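Long-range contacts in halogenase (PDB 3E1T), which probably chlorinates a precursor of chondrochloren, acting as an FAD-dependent halogenase of the myxobacterium Chondromyces crocatus: residues A[81-90]-A[364-372]; A[324-332]-A[495-503]. All blocks are in the same frame, centred on the assembly; numbering follows the deposited sequence.

Interaction 1. Residues A[81-90]-A[364-372]; sequences FRWGKEPEPW and AFYDMNQDT
An aromatic cluster of F81, W83, F365 and Y366 joins the turn between the antiparallel strands 75-82 and 90-93 to the C-terminal end of helix 340-368. In its middle the F365 ring lies face to face with the five-membered ring of W83, centroids 4.0 Å apart. CE2 of F365 comes within 3.3 Å of CE2 of W83. The F365 ring also turns its edge to the face of F81, and its CE1 meets CZ2 of W90 rim to rim. W83 in turn directs the edge of its six-membered ring at the face of Y366; W219 and W377 add further edge-to-face neighbours.

F365 holds W83 a second time, through the backbone: NE1 of W83 donates to O of F365 at 2.9 Å, reaching the oxygen from above its carbonyl plane. On the other face of the indole lies OD1 of N369. With CG anti to the backbone N (chi1 -166°), N369 brings this oxygen to N of G84, 2.8 Å away; the bond is nearly straight (175°) and uses a lone pair in the amide plane. CA of G84 meets O of M368, and at this backbone conformation a CB would probably crowd W83 O and come tight against SD of M368, which suits a glycine. Q370 N adds a weak bond to G84 O. Within the turn, W90 NE1 donates to W83 O and R82 NH2 to E86 O.

Y366 OH is hydrogen-bonded to D309 and W219, its side chain about 9 Å from the FAD. The cluster's centre is apolar, yet W83 NE1 and G84 N each find an acceptor at or just past the helix end, which helps to set the tilt of the indole and holds the turn's backbone at G84.

Interaction 2. Residues A[324-332]-A[495-503]; sequences LLVARAINT and PSRDGLAWA
R328 runs extended across the face of the W502 indole to reach P495 and G499. CD stands 3.7 Å from the centroid of the six-membered ring of W502, a CH-pi contact over the face, while the guanidinium reaches on as an off-centre cation-pi partner. NE and NH2 both grip O of G499, at 3.0 and 3.2 Å, with the oxygen in the guanidinium plane; L324 CD2 and P495 CG cover opposite faces of that group. Replacing R328 with an alanine would probably leave G499 O without its two donors and open a gap beneath the indole.

Further along the helix, N331 ND2 donates to L500 O (2.8 Å), and T332 OG1 takes a nearly straight bond from W502 N (2.8 Å, 174°) while giving its own proton to R328 O. A water bridges W502 NE1 and L325 O. The solvent side is looser: P495 marks the exposed edge, and the outer part of the type I turn S496-G499 leaves the helix, D498 pairing with R29, before the chain returns at G499.

F25 of helix 17-27 packs on L324, A327 and L500, R350 of helix 340-368 touches L325 and W502, and strand 163-166 backs V326 and I330.

Overall arrangement
The two contacts lie on opposite sides of the chain's centre, their own centres about 40 Å apart, yet helix 340-368 takes part in both surroundings: its C-terminal end supplies interaction 1, while F347 and R350, nearer its start, pack beside helix 315-333 in interaction 2. Interaction 1 is only partly buried, its aromatic side inward and K85 and Q370 exposed; interaction 2 is mostly buried. Their chemistry differs accordingly. Interaction 1 is chiefly ring packing, with a few hydrogen bonds, where a strand turn meets a helix end; interaction 2 pairs one indole packed on an arginine chain with the polar grip of three helix side chains on the irregular tail 495-503.

Interaction 1. Residues A[81-90]-A[364-372]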
# COMPACT_ATOMS: atom_id res chain seq x y z
N PHE A 81 7.40 -11.27 13.81
CA PHE A 81 8.23 -11.64 12.67
C PHE A 81 9.11 -12.83 12.98
O PHE A 81 9.77 -12.88 14.02
CB PHE A 81 9.14 -10.49 12.26
CG PHE A 81 8.46 -9.44 11.44
CD1 PHE A 81 7.92 -8.32 12.04
CD2 PHE A 81 8.38 -9.57 10.06
CE1 PHE A 81 7.28 -7.33 11.27
CE2 PHE A 81 7.74 -8.59 9.28
CZ PHE A 81 7.20 -7.48 9.89
N ARG A 82 9.10 -13.80 12.06
CA ARG A 82 10.17 -14.78 11.96
C ARG A 82 11.03 -14.36 10.77
O ARG A 82 10.71 -14.63 9.60
CB ARG A 82 9.60 -16.20 11.88
CG ARG A 82 10.34 -17.18 10.99
CD ARG A 82 11.59 -17.75 11.60
NE ARG A 82 12.73 -16.85 11.57
CZ ARG A 82 13.55 -16.68 10.53
NH1 ARG A 82 13.34 -17.31 9.38
NH2 ARG A 82 14.57 -15.84 10.63
N TRP A 83 12.13 -13.67 11.08
CA TRP A 83 12.84 -12.87 10.10
C TRP A 83 14.16 -12.41 10.69
O TRP A 83 14.20 -11.94 11.83
CB TRP A 83 12.00 -11.63 9.78
CG TRP A 83 12.29 -10.91 8.48
CD1 TRP A 83 13.40 -10.19 8.16
CD2 TRP A 83 11.41 -10.81 7.36
NE1 TRP A 83 13.28 -9.67 6.89
CE2 TRP A 83 12.06 -10.03 6.38
CE3 TRP A 83 10.13 -11.31 7.08
CZ2 TRP A 83 11.48 -9.74 5.14
CZ3 TRP A 83 9.55 -11.02 5.85
CH2 TRP A 83 10.22 -10.24 4.90
N GLY A 84 15.22 -12.52 9.90
CA GLY A 84 16.54 -12.07 10.32
C GLY A 84 17.48 -13.22 10.64
O GLY A 84 17.41 -14.30 10.04
N LYS A 85 18.36 -12.96 11.61
CA LYS A 85 19.40 -13.90 12.03
C LYS A 85 18.84 -15.06 12.87
O LYS A 85 19.12 -16.22 12.57
CB LYS A 85 20.47 -13.14 12.83
CG LYS A 85 21.88 -13.61 12.59
CD LYS A 85 22.89 -12.87 13.46
CE LYS A 85 22.59 -13.03 14.96
NZ LYS A 85 22.49 -14.46 15.41
N GLU A 86 18.05 -14.75 13.89
CA GLU A 86 17.55 -15.75 14.84
C GLU A 86 16.31 -16.48 14.31
O GLU A 86 15.50 -15.88 13.60
CB GLU A 86 17.24 -15.09 16.19
CG GLU A 86 17.31 -16.03 17.40
CD GLU A 86 16.62 -15.47 18.65
OE1 GLU A 86 16.27 -16.29 19.54
OE2 GLU A 86 16.42 -14.24 18.75
N PRO A 87 16.17 -17.79 14.63
CA PRO A 87 14.96 -18.55 14.26
C PRO A 87 13.73 -18.21 15.11
O PRO A 87 12.59 -18.41 14.64
CB PRO A 87 15.38 -20.00 14.52
CG PRO A 87 16.87 -19.98 14.68
CD PRO A 87 17.16 -18.65 15.29
N GLU A 88 13.94 -17.73 16.33
CA GLU A 88 12.84 -17.41 17.23
C GLU A 88 12.15 -16.11 16.82
O GLU A 88 12.82 -15.12 16.50
CB GLU A 88 13.33 -17.33 18.69
CG GLU A 88 13.57 -18.71 19.33
CD GLU A 88 13.99 -18.65 20.80
OE1 GLU A 88 14.52 -19.68 21.30
OE2 GLU A 88 13.79 -17.60 21.46
N PRO A 89 10.81 -16.12 16.79
CA PRO A 89 10.01 -14.96 16.41
C PRO A 89 10.15 -13.79 17.37
O PRO A 89 10.14 -13.99 18.59
CB PRO A 89 8.57 -15.50 16.43
CG PRO A 89 8.71 -16.98 16.33
CD PRO A 89 9.95 -17.29 17.09
N TRP A 90 10.28 -12.59 16.82
CA TRP A 90 10.29 -11.36 17.60
C TRP A 90 9.05 -10.50 17.30
O TRP A 90 8.36 -10.72 16.30
CB TRP A 90 11.58 -10.59 17.38
CG TRP A 90 11.88 -10.25 15.94
CD1 TRP A 90 12.56 -11.01 15.03
CD2 TRP A 90 11.50 -9.05 15.24
NE1 TRP A 90 12.64 -10.36 13.82
CE2 TRP A 90 12.00 -9.16 13.92
CE3 TRP A 90 10.80 -7.89 15.61
CZ2 TRP A 90 11.81 -8.15 12.97
CZ3 TRP A 90 10.61 -6.89 14.65
CH2 TRP A 90 11.11 -7.04 13.35
N ALA A 364 16.31 -2.38 3.16
CA ALA A 364 17.15 -2.78 4.30
C ALA A 364 16.55 -3.94 5.12
O ALA A 364 17.29 -4.81 5.59
CB ALA A 364 17.48 -1.57 5.21
N PHE A 365 15.21 -3.97 5.25
CA PHE A 365 14.53 -5.05 5.98
C PHE A 365 14.63 -6.40 5.27
O PHE A 365 14.87 -7.43 5.92
CB PHE A 365 13.06 -4.70 6.26
CG PHE A 365 12.42 -5.59 7.28
CD1 PHE A 365 12.78 -5.51 8.63
CD2 PHE A 365 11.47 -6.53 6.90
CE1 PHE A 365 12.19 -6.34 9.57
CE2 PHE A 365 10.88 -7.35 7.85
CZ PHE A 365 11.24 -7.26 9.19
N TYR A 366 14.41 -6.41 3.95
CA TYR A 366 14.67 -7.60 3.14
C TYR A 366 16.14 -8.06 3.26
O TYR A 366 16.41 -9.26 3.39
CB TYR A 366 14.34 -7.33 1.68
CG TYR A 366 12.93 -7.70 1.27
CD1 TYR A 366 11.85 -6.88 1.59
CD2 TYR A 366 12.68 -8.87 0.56
CE1 TYR A 366 10.53 -7.23 1.19
CE2 TYR A 366 11.39 -9.21 0.16
CZ TYR A 366 10.33 -8.38 0.48
OH TYR A 366 9.05 -8.74 0.10
N ASP A 367 17.07 -7.11 3.21
CA ASP A 367 18.51 -7.35 3.36
C ASP A 367 18.88 -8.01 4.69
O ASP A 367 19.82 -8.78 4.74
CB ASP A 367 19.31 -6.04 3.18
CG ASP A 367 20.83 -6.23 3.34
OD1 ASP A 367 21.55 -6.43 2.33
OD2 ASP A 367 21.32 -6.18 4.50
N MET A 368 18.15 -7.72 5.76
CA MET A 368 18.51 -8.23 7.08
C MET A 368 18.18 -9.71 7.30
O MET A 368 18.74 -10.33 8.21
CB MET A 368 17.91 -7.37 8.20
CG MET A 368 16.47 -7.66 8.51
SD MET A 368 16.19 -8.02 10.26
CE MET A 368 16.37 -6.37 10.96
N ASN A 369 17.28 -10.29 6.50
CA ASN A 369 17.04 -11.72 6.63
C ASN A 369 18.26 -12.55 6.20
O ASN A 369 18.76 -12.42 5.09
CB ASN A 369 15.79 -12.17 5.86
CG ASN A 369 15.35 -13.56 6.25
OD1 ASN A 369 15.00 -13.81 7.40
ND2 ASN A 369 15.35 -14.48 5.30
N GLN A 370 18.73 -13.39 7.12
CA GLN A 370 19.83 -14.33 6.87
C GLN A 370 19.27 -15.67 6.42
O GLN A 370 18.56 -16.34 7.18
CB GLN A 370 20.63 -14.53 8.16
CG GLN A 370 21.82 -15.49 8.04
CD GLN A 370 22.22 -16.10 9.37
OE1 GLN A 370 21.59 -17.04 9.86
NE2 GLN A 370 23.27 -15.56 9.97
N ASP A 371 19.58 -16.05 5.19
CA ASP A 371 19.23 -17.37 4.68
C ASP A 371 20.19 -17.69 3.53
O ASP A 371 19.88 -17.46 2.35
CB ASP A 371 17.77 -17.45 4.24
CG ASP A 371 17.27 -18.88 4.11
OD1 ASP A 371 18.11 -19.80 3.97
OD2 ASP A 371 16.04 -19.10 4.14
N THR A 372 21.35 -18.22 3.90
CA THR A 372 22.48 -18.30 2.98
C THR A 372 22.32 -19.30 1.85
O THR A 372 23.01 -19.20 0.85
CB THR A 372 23.82 -18.58 3.72
OG1 THR A 372 23.71 -19.80 4.46
CG2 THR A 372 24.16 -17.44 4.67

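Interaction 2. Residues A[324-332]-A[495-503]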
# COMPACT_ATOMS: atom_id res chain seq x y z
N LEU A 324 -5.52 12.56 1.25
CA LEU A 324 -5.44 13.80 2.05
C LEU A 324 -4.62 14.92 1.42
O LEU A 324 -5.01 16.09 1.49
CB LEU A 324 -4.88 13.51 3.44
CG LEU A 324 -4.67 14.65 4.44
CD1 LEU A 324 -6.00 15.21 4.95
CD2 LEU A 324 -3.82 14.14 5.60
N LEU A 325 -3.47 14.57 0.86
CA LEU A 325 -2.58 15.54 0.23
C LEU A 325 -3.20 16.12 -1.03
O LEU A 325 -3.05 17.31 -1.33
CB LEU A 325 -1.24 14.88 -0.12
CG LEU A 325 -0.34 14.42 1.03
CD1 LEU A 325 0.85 13.66 0.47
CD2 LEU A 325 0.11 15.60 1.85
N VAL A 326 -3.88 15.28 -1.79
CA VAL A 326 -4.53 15.75 -3.01
C VAL A 326 -5.76 16.58 -2.62
O VAL A 326 -5.98 17.65 -3.17
CB VAL A 326 -4.89 14.60 -3.97
CG1 VAL A 326 -5.87 15.07 -5.05
CG2 VAL A 326 -3.65 14.09 -4.64
N ALA A 327 -6.50 16.10 -1.62
CA ALA A 327 -7.67 16.83 -1.09
C ALA A 327 -7.30 18.23 -0.67
O ALA A 327 -8.04 19.16 -0.97
CB ALA A 327 -8.29 16.08 0.07
N ARG A 328 -6.16 18.39 0.00
CA ARG A 328 -5.65 19.70 0.41
C ARG A 328 -5.27 20.59 -0.75
O ARG A 328 -5.48 21.81 -0.69
CB ARG A 328 -4.45 19.57 1.35
CG ARG A 328 -4.81 19.14 2.74
CD ARG A 328 -3.60 19.03 3.61
NE ARG A 328 -3.99 18.50 4.92
CZ ARG A 328 -3.16 17.96 5.79
NH1 ARG A 328 -1.86 17.86 5.52
NH2 ARG A 328 -3.63 17.51 6.94
N ALA A 329 -4.69 20.00 -1.79
CA ALA A 329 -4.36 20.78 -2.98
C ALA A 329 -5.66 21.29 -3.62
O ALA A 329 -5.78 22.48 -3.93
CB ALA A 329 -3.54 19.96 -3.97
N ILE A 330 -6.63 20.38 -3.77
CA ILE A 330 -7.92 20.69 -4.38
C ILE A 330 -8.75 21.69 -3.55
O ILE A 330 -9.30 22.64 -4.12
CB ILE A 330 -8.73 19.42 -4.66
CG1 ILE A 330 -8.04 18.58 -5.75
CG2 ILE A 330 -10.16 19.77 -5.10
CD1 ILE A 330 -8.65 17.22 -5.95
N ASN A 331 -8.83 21.49 -2.24
CA ASN A 331 -9.56 22.40 -1.34
C ASN A 331 -8.94 23.78 -1.25
O ASN A 331 -9.64 24.77 -1.04
CB ASN A 331 -9.70 21.80 0.07
CG ASN A 331 -10.69 20.66 0.13
OD1 ASN A 331 -11.57 20.52 -0.74
ND2 ASN A 331 -10.57 19.83 1.17
N THR A 332 -7.62 23.86 -1.44
CA THR A 332 -6.89 25.13 -1.39
C THR A 332 -6.98 25.91 -2.70
O THR A 332 -7.01 27.14 -2.70
CB THR A 332 -5.42 24.92 -0.98
OG1 THR A 332 -5.36 24.22 0.27
CG2 THR A 332 -4.70 26.24 -0.82
N PRO A 495 -1.02 22.53 7.43
CA PRO A 495 -2.47 22.47 7.25
C PRO A 495 -3.21 23.60 7.96
O PRO A 495 -2.75 24.11 8.99
CB PRO A 495 -2.85 21.12 7.87
CG PRO A 495 -1.58 20.36 7.99
CD PRO A 495 -0.53 21.39 8.23
N SER A 496 -4.35 23.98 7.38
CA SER A 496 -5.33 24.83 8.03
C SER A 496 -5.80 24.20 9.34
O SER A 496 -5.68 22.98 9.52
CB SER A 496 -6.51 25.03 7.09
OG SER A 496 -7.08 23.79 6.71
N ARG A 497 -6.34 25.02 10.25
CA ARG A 497 -6.96 24.52 11.48
C ARG A 497 -7.85 23.31 11.20
O ARG A 497 -7.87 22.35 11.97
CB ARG A 497 -7.77 25.63 12.17
CG ARG A 497 -8.49 25.19 13.46
CD ARG A 497 -9.39 26.28 14.03
NE ARG A 497 -10.65 25.73 14.55
CZ ARG A 497 -11.54 26.41 15.27
NH1 ARG A 497 -11.32 27.69 15.58
NH2 ARG A 497 -12.64 25.81 15.69
N ASP A 498 -8.57 23.36 10.08
CA ASP A 498 -9.46 22.29 9.65
C ASP A 498 -8.70 21.02 9.28
O ASP A 498 -9.22 19.91 9.42
CB ASP A 498 -10.25 22.77 8.43
CG ASP A 498 -11.54 22.02 8.24
OD1 ASP A 498 -11.90 21.19 9.12
OD2 ASP A 498 -12.21 22.27 7.21
N GLY A 499 -7.46 21.19 8.81
CA GLY A 499 -6.65 20.07 8.31
C GLY A 499 -7.08 19.60 6.93
O GLY A 499 -6.58 18.58 6.44
N LEU A 500 -7.99 20.34 6.30
CA LEU A 500 -8.57 19.97 5.01
C LEU A 500 -7.98 20.74 3.83
O LEU A 500 -8.26 20.42 2.68
CB LEU A 500 -10.10 20.13 5.04
CG LEU A 500 -10.95 19.17 5.88
CD1 LEU A 500 -12.44 19.42 5.64
CD2 LEU A 500 -10.63 17.71 5.61
N ALA A 501 -7.17 21.75 4.13
CA ALA A 501 -6.50 22.56 3.12
C ALA A 501 -5.14 23.04 3.64
O ALA A 501 -4.76 22.72 4.77
CB ALA A 501 -7.37 23.75 2.73
N TRP A 502 -4.41 23.81 2.83
CA TRP A 502 -3.11 24.36 3.22
C TRP A 502 -3.22 25.80 3.72
O TRP A 502 -4.01 26.58 3.19
CB TRP A 502 -2.12 24.32 2.06
CG TRP A 502 -1.76 22.93 1.59
CD1 TRP A 502 -2.05 22.37 0.38
CD2 TRP A 502 -1.05 21.93 2.33
NE1 TRP A 502 -1.55 21.09 0.31
CE2 TRP A 502 -0.94 20.79 1.50
CE3 TRP A 502 -0.49 21.88 3.62
CZ2 TRP A 502 -0.30 19.61 1.90
CZ3 TRP A 502 0.16 20.70 4.03
CH2 TRP A 502 0.25 19.59 3.17
N ALA A 503 -2.41 26.15 4.72
CA ALA A 503 -2.45 27.49 5.33
C ALA A 503 -1.60 28.52 4.60
O ALA A 503 -2.08 29.61 4.26
CB ALA A 503 -2.05 27.42 6.80
O HOH W 1 -1.16 18.97 -1.33